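Local coordinates for VgrG protein (Vibrio cholerae, PDB 4DTH) that binds ATP and magnesium ions and, as the actin cross-linking domain of a VgrG toxin, probably uses the nucleotide to join actin monomers covalently, at residues P17-K22 against N335-D340; P21-G26 against C96-K101; V179-F184 against P344-L349. All blocks are in the same frame, centred on the assembly; numbering follows the deposited sequence.

Contact 1 of 3, residues P17-K22 against N335-D340; sequences PTHFPK and NATVGD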
loop_
_atom_site.group_PDB
_atom_site.type_symbol
_atom_site.label_atom_id
_atom_site.label_comp_id
_atom_site.label_asym_id
_atom_site.label_seq_id
_atom_site.Cartn_x
_atom_site.Cartn_y
_atom_site.Cartn_z
ATOM N N PRO A 17 8.800 1.745 -10.825
ATOM C CA PRO A 17 10.094 2.420 -10.641
ATOM C C PRO A 17 10.333 2.467 -9.113
ATOM O O PRO A 17 9.368 2.516 -8.333
ATOM C CB PRO A 17 9.866 3.825 -11.197
ATOM C CG PRO A 17 8.393 3.997 -11.269
ATOM C CD PRO A 17 7.762 2.662 -11.354
ATOM N N THR A 18 11.591 2.387 -8.689
ATOM C CA THR A 18 11.935 2.364 -7.262
ATOM C C THR A 18 12.525 3.693 -6.800
ATOM O O THR A 18 12.444 4.010 -5.611
ATOM C CB THR A 18 12.924 1.222 -6.974
ATOM O OG1 THR A 18 14.054 1.361 -7.840
ATOM C CG2 THR A 18 12.301 -0.157 -7.132
ATOM N N HIS A 19 13.140 4.459 -7.724
ATOM C CA HIS A 19 13.797 5.719 -7.376
ATOM C C HIS A 19 13.067 6.988 -7.802
ATOM O O HIS A 19 12.649 7.113 -8.953
ATOM C CB HIS A 19 15.246 5.752 -7.894
ATOM C CG HIS A 19 16.023 6.919 -7.359
ATOM N ND1 HIS A 19 16.664 6.857 -6.136
ATOM C CD2 HIS A 19 16.141 8.177 -7.849
ATOM C CE1 HIS A 19 17.196 8.052 -5.949
ATOM N NE2 HIS A 19 16.906 8.880 -6.956
ATOM N N PHE A 20 12.986 7.955 -6.880
ATOM C CA PHE A 20 12.428 9.291 -7.113
ATOM C C PHE A 20 13.346 10.351 -6.533
ATOM O O PHE A 20 13.962 10.108 -5.495
ATOM C CB PHE A 20 10.992 9.424 -6.576
ATOM C CG PHE A 20 10.042 8.591 -7.410
ATOM C CD1 PHE A 20 9.530 9.079 -8.610
ATOM C CD2 PHE A 20 9.723 7.288 -7.040
ATOM C CE1 PHE A 20 8.699 8.281 -9.416
ATOM C CE2 PHE A 20 8.891 6.492 -7.847
ATOM C CZ PHE A 20 8.384 6.994 -9.026
ATOM N N PRO A 21 13.472 11.535 -7.185
ATOM C CA PRO A 21 14.366 12.572 -6.627
ATOM C C PRO A 21 13.949 13.049 -5.238
ATOM O O PRO A 21 14.808 13.297 -4.388
ATOM C CB PRO A 21 14.276 13.714 -7.645
ATOM C CG PRO A 21 12.994 13.473 -8.384
ATOM C CD PRO A 21 12.833 11.990 -8.442
ATOM N N LYS A 22 12.616 13.150 -5.003
ATOM C CA LYS A 22 12.054 13.621 -3.740
ATOM C C LYS A 22 10.889 12.700 -3.356
ATOM O O LYS A 22 10.910 11.516 -3.699
ATOM C CB LYS A 22 11.582 15.088 -3.880
ATOM C CG LYS A 22 12.698 16.091 -4.195
ATOM C CD LYS A 22 12.123 17.441 -4.596
ATOM C CE LYS A 22 11.783 17.525 -6.065
ATOM N NZ LYS A 22 10.869 18.655 -6.355
ATOM N N ASN A 335 12.486 -1.686 -1.361
ATOM C CA ASN A 335 13.522 -1.353 -2.337
ATOM C C ASN A 335 13.347 0.053 -2.922
ATOM O O ASN A 335 13.960 0.375 -3.944
ATOM C CB ASN A 335 13.524 -2.415 -3.452
ATOM C CG ASN A 335 12.213 -2.559 -4.196
ATOM O OD1 ASN A 335 11.169 -1.995 -3.825
ATOM N ND2 ASN A 335 12.234 -3.338 -5.264
ATOM N N ALA A 336 12.507 0.897 -2.290
ATOM C CA ALA A 336 12.262 2.262 -2.768
ATOM C C ALA A 336 13.373 3.188 -2.279
ATOM O O ALA A 336 13.833 3.059 -1.139
ATOM C CB ALA A 336 10.915 2.762 -2.282
ATOM N N THR A 337 13.829 4.096 -3.147
ATOM C CA THR A 337 14.910 5.028 -2.813
ATOM C C THR A 337 14.582 6.464 -3.224
ATOM O O THR A 337 13.714 6.693 -4.074
ATOM C CB THR A 337 16.256 4.560 -3.389
ATOM O OG1 THR A 337 16.175 4.561 -4.809
ATOM C CG2 THR A 337 16.702 3.182 -2.876
ATOM N N VAL A 338 15.289 7.436 -2.619
ATOM C CA VAL A 338 15.104 8.869 -2.852
ATOM C C VAL A 338 16.470 9.575 -2.982
ATOM O O VAL A 338 17.496 9.000 -2.609
ATOM C CB VAL A 338 14.195 9.462 -1.727
ATOM C CG1 VAL A 338 14.431 10.945 -1.478
ATOM C CG2 VAL A 338 12.736 9.225 -2.034
ATOM N N GLY A 339 16.454 10.786 -3.544
ATOM C CA GLY A 339 17.631 11.638 -3.668
ATOM C C GLY A 339 18.399 11.458 -4.952
ATOM O O GLY A 339 17.810 11.375 -6.037
ATOM N N ASP A 340 19.734 11.413 -4.827
ATOM C CA ASP A 340 20.632 11.247 -5.962
ATOM C C ASP A 340 20.563 9.800 -6.420
ATOM O O ASP A 340 20.851 8.896 -5.640
ATOM C CB ASP A 340 22.067 11.624 -5.557
ATOM C CG ASP A 340 23.118 11.618 -6.660
ATOM O OD1 ASP A 340 22.843 11.013 -7.739
ATOM O OD2 ASP A 340 24.210 12.189 -6.455
HETATM O O HOH W 1 16.004 2.320 -6.246
#
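His19 reaches across to the strand at Thr337 and Val338 and is held through both ring nitrogens. CG stands anti to the backbone N (chi1 -170°), which carries the imidazole along the partner chain. There its ND1 lies 2.7 Å from Thr337 OG1, a hydrogen bond in which either atom could be the donor, with the hydroxyl at the edge of the ring and in its plane. The other nitrogen, NE2, donates to Gly339 O at 2.8 Å; the oxygen sits close to the ring plane, but the N-H arrives from above the plane of that carbonyl and the bond is bent, 143° at the hydrogen. Two partners at separate points of the ring edge fix its rotation.

Thr337 OG1 is tucked between its own backbone N and carbonyl carbon (chi1 64°), on the same side of the sheet as His19. A water 2.7 Å from Thr337 OG1 links this hydroxyl to Thr18 OG1. Thr18 CB also lies near Asn335 O.

Backbone bonds zip the strands together: Thr337 N donates to Thr18 O (2.8 Å), and Phe20 N binds Thr337 O. Past Val338, Gly339 N makes weak bonds to both Phe20 O and Pro21 O. On the face away from His19, Val338 turns its methyls toward the backbone carbonyls of the partner, CG1 near Pro21 O and CG2 3.4 Å from Lys22 O. The Phe20 ring leads away from this partner, onto Pro95 and Glu97 of strand 85-97.

This is a short parallel beta pairing, two strands distant in sequence meeting side by side, and its Phe20 and Ala336 form part of the ATP pocket.

Contact 2 of 3, residues P21-G26 against C96-K101; sequences PKSSIG and CEMDDK. With ATP (adenosine-5'-triphosphate), chain B.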
loop_
_atom_site.group_PDB
_atom_site.type_symbol
_atom_site.label_atom_id
_atom_site.label_comp_id
_atom_site.label_asym_id
_atom_site.label_seq_id
_atom_site.Cartn_x
_atom_site.Cartn_y
_atom_site.Cartn_z
ATOM N N PRO A 21 13.472 11.535 -7.185
ATOM C CA PRO A 21 14.366 12.572 -6.627
ATOM C C PRO A 21 13.949 13.049 -5.238
ATOM O O PRO A 21 14.808 13.297 -4.388
ATOM C CB PRO A 21 14.276 13.714 -7.645
ATOM C CG PRO A 21 12.994 13.473 -8.384
ATOM C CD PRO A 21 12.833 11.990 -8.442
ATOM N N LYS A 22 12.616 13.150 -5.003
ATOM C CA LYS A 22 12.054 13.621 -3.740
ATOM C C LYS A 22 10.889 12.700 -3.356
ATOM O O LYS A 22 10.910 11.516 -3.699
ATOM C CB LYS A 22 11.582 15.088 -3.880
ATOM C CG LYS A 22 12.698 16.091 -4.195
ATOM C CD LYS A 22 12.123 17.441 -4.596
ATOM C CE LYS A 22 11.783 17.525 -6.065
ATOM N NZ LYS A 22 10.869 18.655 -6.355
ATOM N N SER A 23 9.867 13.258 -2.688
ATOM C CA SER A 23 8.700 12.481 -2.279
ATOM C C SER A 23 7.899 11.958 -3.458
ATOM O O SER A 23 7.820 12.620 -4.498
ATOM C CB SER A 23 7.813 13.258 -1.316
ATOM O OG SER A 23 7.322 14.442 -1.918
ATOM N N SER A 24 7.339 10.747 -3.301
ATOM C CA SER A 24 6.566 10.091 -4.352
ATOM C C SER A 24 5.166 9.706 -3.889
ATOM O O SER A 24 4.913 9.600 -2.684
ATOM C CB SER A 24 7.306 8.856 -4.845
ATOM O OG SER A 24 7.604 8.022 -3.738
ATOM N N ILE A 25 4.258 9.481 -4.854
ATOM C CA ILE A 25 2.895 9.096 -4.540
ATOM C C ILE A 25 2.376 8.057 -5.522
ATOM O O ILE A 25 2.634 8.151 -6.722
ATOM C CB ILE A 25 1.945 10.329 -4.413
ATOM C CG1 ILE A 25 0.543 9.941 -3.884
ATOM C CG2 ILE A 25 1.861 11.141 -5.720
ATOM C CD1 ILE A 25 -0.182 11.011 -3.111
ATOM N N GLY A 26 1.652 7.093 -4.977
ATOM C CA GLY A 26 0.954 6.058 -5.722
ATOM C C GLY A 26 -0.481 6.009 -5.255
ATOM O O GLY A 26 -0.786 6.449 -4.140
ATOM N N CYS A 96 4.628 8.333 -8.991
ATOM C CA CYS A 96 5.196 9.507 -9.640
ATOM C C CYS A 96 5.651 10.481 -8.571
ATOM O O CYS A 96 5.375 10.268 -7.387
ATOM C CB CYS A 96 4.203 10.151 -10.610
ATOM S SG CYS A 96 2.723 10.851 -9.828
ATOM N N GLU A 97 6.373 11.540 -8.969
ATOM C CA GLU A 97 6.795 12.559 -8.021
ATOM C C GLU A 97 5.548 13.286 -7.535
ATOM O O GLU A 97 4.656 13.576 -8.333
ATOM C CB GLU A 97 7.768 13.547 -8.682
ATOM C CG GLU A 97 9.021 12.871 -9.220
ATOM C CD GLU A 97 9.888 13.715 -10.135
ATOM O OE1 GLU A 97 10.616 13.119 -10.961
ATOM O OE2 GLU A 97 9.857 14.961 -10.019
ATOM N N MET A 98 5.458 13.530 -6.219
ATOM C CA MET A 98 4.309 14.195 -5.596
ATOM C C MET A 98 3.990 15.564 -6.165
ATOM O O MET A 98 2.825 15.933 -6.233
ATOM C CB MET A 98 4.511 14.314 -4.084
ATOM C CG MET A 98 4.010 13.147 -3.347
ATOM S SD MET A 98 3.813 13.504 -1.598
ATOM C CE MET A 98 2.135 14.038 -1.561
ATOM N N ASP A 99 5.019 16.312 -6.578
ATOM C CA ASP A 99 4.839 17.650 -7.136
ATOM C C ASP A 99 4.795 17.661 -8.677
ATOM O O ASP A 99 4.866 18.732 -9.289
ATOM C CB ASP A 99 5.908 18.608 -6.578
ATOM C CG ASP A 99 7.351 18.219 -6.846
ATOM O OD1 ASP A 99 7.580 17.216 -7.564
ATOM O OD2 ASP A 99 8.248 18.916 -6.343
ATOM N N ASP A 100 4.689 16.472 -9.305
ATOM C CA ASP A 100 4.622 16.380 -10.764
ATOM C C ASP A 100 3.147 16.405 -11.169
ATOM O O ASP A 100 2.506 15.361 -11.298
ATOM C CB ASP A 100 5.384 15.145 -11.297
ATOM C CG ASP A 100 5.488 15.048 -12.812
ATOM O OD1 ASP A 100 4.682 15.701 -13.512
ATOM O OD2 ASP A 100 6.309 14.244 -13.296
ATOM N N LYS A 101 2.613 17.619 -11.347
ATOM C CA LYS A 101 1.209 17.855 -11.701
ATOM C C LYS A 101 0.736 17.101 -12.936
ATOM O O LYS A 101 -0.334 16.478 -12.890
ATOM C CB LYS A 101 0.935 19.355 -11.862
ATOM C CG LYS A 101 0.892 20.118 -10.553
ATOM C CD LYS A 101 0.589 21.562 -10.848
ATOM C CE LYS A 101 0.773 22.452 -9.655
ATOM N NZ LYS A 101 1.102 23.837 -10.071
HETATM P PG ATP B . -0.666 -4.717 0.626
HETATM O O1G ATP B . -1.129 -3.522 1.397
HETATM O O2G ATP B . 0.560 -5.320 1.251
HETATM O O3G ATP B . -1.724 -5.780 0.535
HETATM P PB ATP B . 0.237 -4.780 -2.109
HETATM O O1B ATP B . 1.351 -5.702 -1.805
HETATM O O2B ATP B . -0.849 -5.555 -2.816
HETATM O O3B ATP B . -0.303 -4.201 -0.846
HETATM P PA ATP B . 1.996 -2.773 -3.051
HETATM O O1A ATP B . 2.866 -3.210 -1.938
HETATM O O2A ATP B . 2.754 -3.024 -4.357
HETATM O O3A ATP B . 0.747 -3.584 -3.047
HETATM O "O5'" ATP B . 1.658 -1.216 -2.858
HETATM C "C5'" ATP B . 1.045 -0.561 -3.981
HETATM C "C4'" ATP B . 0.900 0.923 -3.768
HETATM O "O4'" ATP B . 2.196 1.514 -3.460
HETATM C "C3'" ATP B . 0.399 1.671 -5.004
HETATM O "O3'" ATP B . -0.433 2.780 -4.670
HETATM C "C2'" ATP B . 1.703 2.116 -5.650
HETATM O "O2'" ATP B . 1.551 3.152 -6.607
HETATM C "C1'" ATP B . 2.460 2.539 -4.407
HETATM N N9 ATP B . 3.908 2.712 -4.551
HETATM C C8 ATP B . 4.818 1.775 -4.959
HETATM N N7 ATP B . 6.052 2.217 -4.979
HETATM C C5 ATP B . 5.946 3.536 -4.559
HETATM C C6 ATP B . 6.897 4.555 -4.350
HETATM N N6 ATP B . 8.213 4.403 -4.546
HETATM N N1 ATP B . 6.446 5.751 -3.907
HETATM C C2 ATP B . 5.138 5.911 -3.689
HETATM N N3 ATP B . 4.153 5.031 -3.847
HETATM C C4 ATP B . 4.620 3.850 -4.292
HETATM O O HOH W 2 7.719 15.510 -4.926
#
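Ile25 and Met98 cross at about a right angle, the thioether chain lying over the branched carbon so that Met98 CG comes 3.7 Å from Ile25 CB. The bend of Met98 at its last torsion (chi3 92°) turns CE toward Ile25 CD1. Ile25 shares its side of the sheet with Cys96, whose sulfur packs more loosely, 4.2 Å from Ile25 CG2.

Farther out, the face of the Glu97 carboxylate lies against the Pro21 ring, OE1 3.5 Å from CG, again crosswise. Lys22, bent midway along its chain, brings NZ to Asp99 OD2 at 2.6 Å, a salt bridge on the syn lone pair of that oxygen.

The main chains are antiparallel: Ile25 N and Cys96 O, and Cys96 N and Ile25 O, bond in both directions. Met98 N then closes on Ser23 O, as the chain enters the type I turn from Glu97 to Asp100. Ser24 faces the other way and donates from OG to ATP N1 (2.6 Å), at the edge of the adenine.

Strand 173-180 runs along the far side of strand 24-30 and bears on Ile25 and Met98 through Val177. Cys96 packs on helix 101-124, which Asp100 caps at its N-terminal end by bonding Ala103 N.

Contact 3 of 3, residues V179-F184 against P344-L349; sequences VAAKGF and PELAIL. With ATP (adenosine-5'-triphosphate), chain B.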
loop_
_atom_site.group_PDB
_atom_site.type_symbol
_atom_site.label_atom_id
_atom_site.label_comp_id
_atom_site.label_asym_id
_atom_site.label_seq_id
_atom_site.Cartn_x
_atom_site.Cartn_y
_atom_site.Cartn_z
ATOM N N VAL A 179 8.681 8.900 1.261
ATOM C CA VAL A 179 9.574 10.009 1.661
ATOM C C VAL A 179 10.951 9.474 2.035
ATOM O O VAL A 179 11.057 8.298 2.394
ATOM C CB VAL A 179 8.990 10.868 2.828
ATOM C CG1 VAL A 179 7.721 11.601 2.409
ATOM C CG2 VAL A 179 8.761 10.035 4.096
ATOM N N ALA A 180 11.995 10.341 2.027
ATOM C CA ALA A 180 13.331 9.954 2.488
ATOM C C ALA A 180 13.185 9.584 3.975
ATOM O O ALA A 180 12.525 10.318 4.725
ATOM C CB ALA A 180 14.302 11.124 2.348
ATOM N N ALA A 181 13.729 8.416 4.377
ATOM C CA ALA A 181 13.645 7.933 5.759
ATOM C C ALA A 181 14.271 8.934 6.738
ATOM O O ALA A 181 13.710 9.160 7.811
ATOM C CB ALA A 181 14.309 6.572 5.893
ATOM N N LYS A 182 15.358 9.613 6.313
ATOM C CA LYS A 182 16.038 10.626 7.123
ATOM C C LYS A 182 15.177 11.878 7.383
ATOM O O LYS A 182 15.515 12.689 8.249
ATOM C CB LYS A 182 17.408 10.985 6.521
ATOM C CG LYS A 182 17.336 11.764 5.215
ATOM C CD LYS A 182 18.712 12.213 4.765
ATOM C CE LYS A 182 18.590 13.126 3.579
ATOM N NZ LYS A 182 19.893 13.371 2.916
ATOM N N GLY A 183 14.085 12.021 6.641
ATOM C CA GLY A 183 13.198 13.171 6.789
ATOM C C GLY A 183 12.112 13.011 7.832
ATOM O O GLY A 183 11.568 14.012 8.305
ATOM N N PHE A 184 11.755 11.759 8.174
ATOM C CA PHE A 184 10.675 11.500 9.132
ATOM C C PHE A 184 11.024 11.995 10.537
ATOM O O PHE A 184 11.894 11.432 11.196
ATOM C CB PHE A 184 10.262 10.023 9.144
ATOM C CG PHE A 184 8.817 9.824 9.538
ATOM C CD1 PHE A 184 8.395 10.054 10.844
ATOM C CD2 PHE A 184 7.881 9.378 8.610
ATOM C CE1 PHE A 184 7.056 9.879 11.204
ATOM C CE2 PHE A 184 6.545 9.207 8.971
ATOM C CZ PHE A 184 6.141 9.449 10.265
ATOM N N PRO A 344 21.795 6.541 -3.886
ATOM C CA PRO A 344 20.399 6.568 -3.403
ATOM C C PRO A 344 20.235 6.399 -1.908
ATOM O O PRO A 344 21.030 5.712 -1.271
ATOM C CB PRO A 344 19.703 5.447 -4.185
ATOM C CG PRO A 344 20.701 4.915 -5.138
ATOM C CD PRO A 344 22.053 5.322 -4.677
ATOM N N GLU A 345 19.214 7.062 -1.355
ATOM C CA GLU A 345 18.917 7.001 0.071
ATOM C C GLU A 345 17.617 6.281 0.292
ATOM O O GLU A 345 16.742 6.302 -0.575
ATOM C CB GLU A 345 18.859 8.401 0.667
ATOM C CG GLU A 345 20.229 9.056 0.687
ATOM C CD GLU A 345 20.173 10.513 1.068
ATOM O OE1 GLU A 345 19.755 11.339 0.223
ATOM O OE2 GLU A 345 20.513 10.823 2.230
ATOM N N LEU A 346 17.481 5.644 1.452
ATOM C CA LEU A 346 16.279 4.882 1.772
ATOM C C LEU A 346 15.019 5.732 1.779
ATOM O O LEU A 346 14.993 6.816 2.367
ATOM C CB LEU A 346 16.441 4.164 3.131
ATOM C CG LEU A 346 15.204 3.451 3.701
ATOM C CD1 LEU A 346 14.865 2.178 2.919
ATOM C CD2 LEU A 346 15.411 3.098 5.158
ATOM N N ALA A 347 13.978 5.227 1.101
ATOM C CA ALA A 347 12.660 5.825 1.113
ATOM C C ALA A 347 11.789 4.896 1.946
ATOM O O ALA A 347 11.938 3.670 1.881
ATOM C CB ALA A 347 12.096 5.934 -0.303
ATOM N N ILE A 348 10.907 5.482 2.750
ATOM C CA ILE A 348 9.943 4.737 3.564
ATOM C C ILE A 348 8.556 5.150 3.135
ATOM O O ILE A 348 8.308 6.333 2.881
ATOM C CB ILE A 348 10.199 4.812 5.099
ATOM C CG1 ILE A 348 10.270 6.282 5.599
ATOM C CG2 ILE A 348 11.460 3.987 5.455
ATOM C CD1 ILE A 348 10.428 6.461 7.167
ATOM N N LEU A 349 7.666 4.163 2.982
ATOM C CA LEU A 349 6.333 4.372 2.428
ATOM C C LEU A 349 5.195 4.228 3.397
ATOM O O LEU A 349 5.281 3.452 4.340
ATOM C CB LEU A 349 6.136 3.434 1.231
ATOM C CG LEU A 349 6.678 3.970 -0.103
ATOM C CD1 LEU A 349 8.221 3.986 -0.146
ATOM C CD2 LEU A 349 6.167 3.158 -1.211
HETATM P PG ATP B . -0.666 -4.717 0.626
HETATM O O1G ATP B . -1.129 -3.522 1.397
HETATM O O2G ATP B . 0.560 -5.320 1.251
HETATM O O3G ATP B . -1.724 -5.780 0.535
HETATM P PB ATP B . 0.237 -4.780 -2.109
HETATM O O1B ATP B . 1.351 -5.702 -1.805
HETATM O O2B ATP B . -0.849 -5.555 -2.816
HETATM O O3B ATP B . -0.303 -4.201 -0.846
HETATM P PA ATP B . 1.996 -2.773 -3.051
HETATM O O1A ATP B . 2.866 -3.210 -1.938
HETATM O O2A ATP B . 2.754 -3.024 -4.357
HETATM O O3A ATP B . 0.747 -3.584 -3.047
HETATM O "O5'" ATP B . 1.658 -1.216 -2.858
HETATM C "C5'" ATP B . 1.045 -0.561 -3.981
HETATM C "C4'" ATP B . 0.900 0.923 -3.768
HETATM O "O4'" ATP B . 2.196 1.514 -3.460
HETATM C "C3'" ATP B . 0.399 1.671 -5.004
HETATM O "O3'" ATP B . -0.433 2.780 -4.670
HETATM C "C2'" ATP B . 1.703 2.116 -5.650
HETATM O "O2'" ATP B . 1.551 3.152 -6.607
HETATM C "C1'" ATP B . 2.460 2.539 -4.407
HETATM N N9 ATP B . 3.908 2.712 -4.551
HETATM C C8 ATP B . 4.818 1.775 -4.959
HETATM N N7 ATP B . 6.052 2.217 -4.979
HETATM C C5 ATP B . 5.946 3.536 -4.559
HETATM C C6 ATP B . 6.897 4.555 -4.350
HETATM N N6 ATP B . 8.213 4.403 -4.546
HETATM N N1 ATP B . 6.446 5.751 -3.907
HETATM C C2 ATP B . 5.138 5.911 -3.689
HETATM N N3 ATP B . 4.153 5.031 -3.847
HETATM C C4 ATP B . 4.620 3.850 -4.292
HETATM O O HOH W 3 16.775 8.463 3.991
#
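Ala181 is the small bump of this contact: its CB fits between two branched side chains, 3.7 Å from Leu346 CD2 and 3.9 Å from Ile348 CG2. Ile348 in turn fills the hollow formed by the turning chain. With CG1 between its backbone N and carbonyl carbon (chi1 55°), it sets CD1 against Ala181 CA and on to Phe184 CB, 4.1 Å away, crossing the phenylalanine at about a right angle. Val179 adds CG2 beside Ile348 CG1 on the same face.

Strand 173-180, which also pairs with strand 24-30, ends here antiparallel to strand 343-352, with Val179 and Ile348 bonded both ways and Ala181 N donating to Leu346 O at 2.9 Å; the chain then coils into a short 3-10 turn. A water bridges Lys182 N and Leu346 O beside that last bond. From the turn, the extended Lys182 side chain reaches across to Glu345, where NZ meets OE2 at 2.7 Å on its syn lone pair as a salt bridge. Beyond the strands, the Phe184 ring meets Tyr201 edge-to-face and packs on helix 190-196. On the opposite side of strand 343-352, Leu349 CD2 presses on the adenine, 3.4 Å from ATP C5.

How the contacts relate
Contacts 1 and 2 start from one stretch of chain: they share Pro21 and Lys22, and their centres lie about 10 Å apart. The Phe20 ring joins them, CE1 packing 3.7 Å from Cys96 CA. Contacts 1 and 3, centres about 9 Å apart, are joined through neighbouring strands, with probable hydrogen bonds from Val338 N to Glu345 O (2.8 Å) and from Ala347 N to Ala336 O (3.1 Å). Contacts 2 and 3, centres about 13 Å apart, meet where Ser23 CB packs on Val179 CG1. All three supply the ATP pocket: Phe20 and Ala336 from contact 1, Ser24, Ile25 and Gly26 from contact 2, and Leu349 from contact 3.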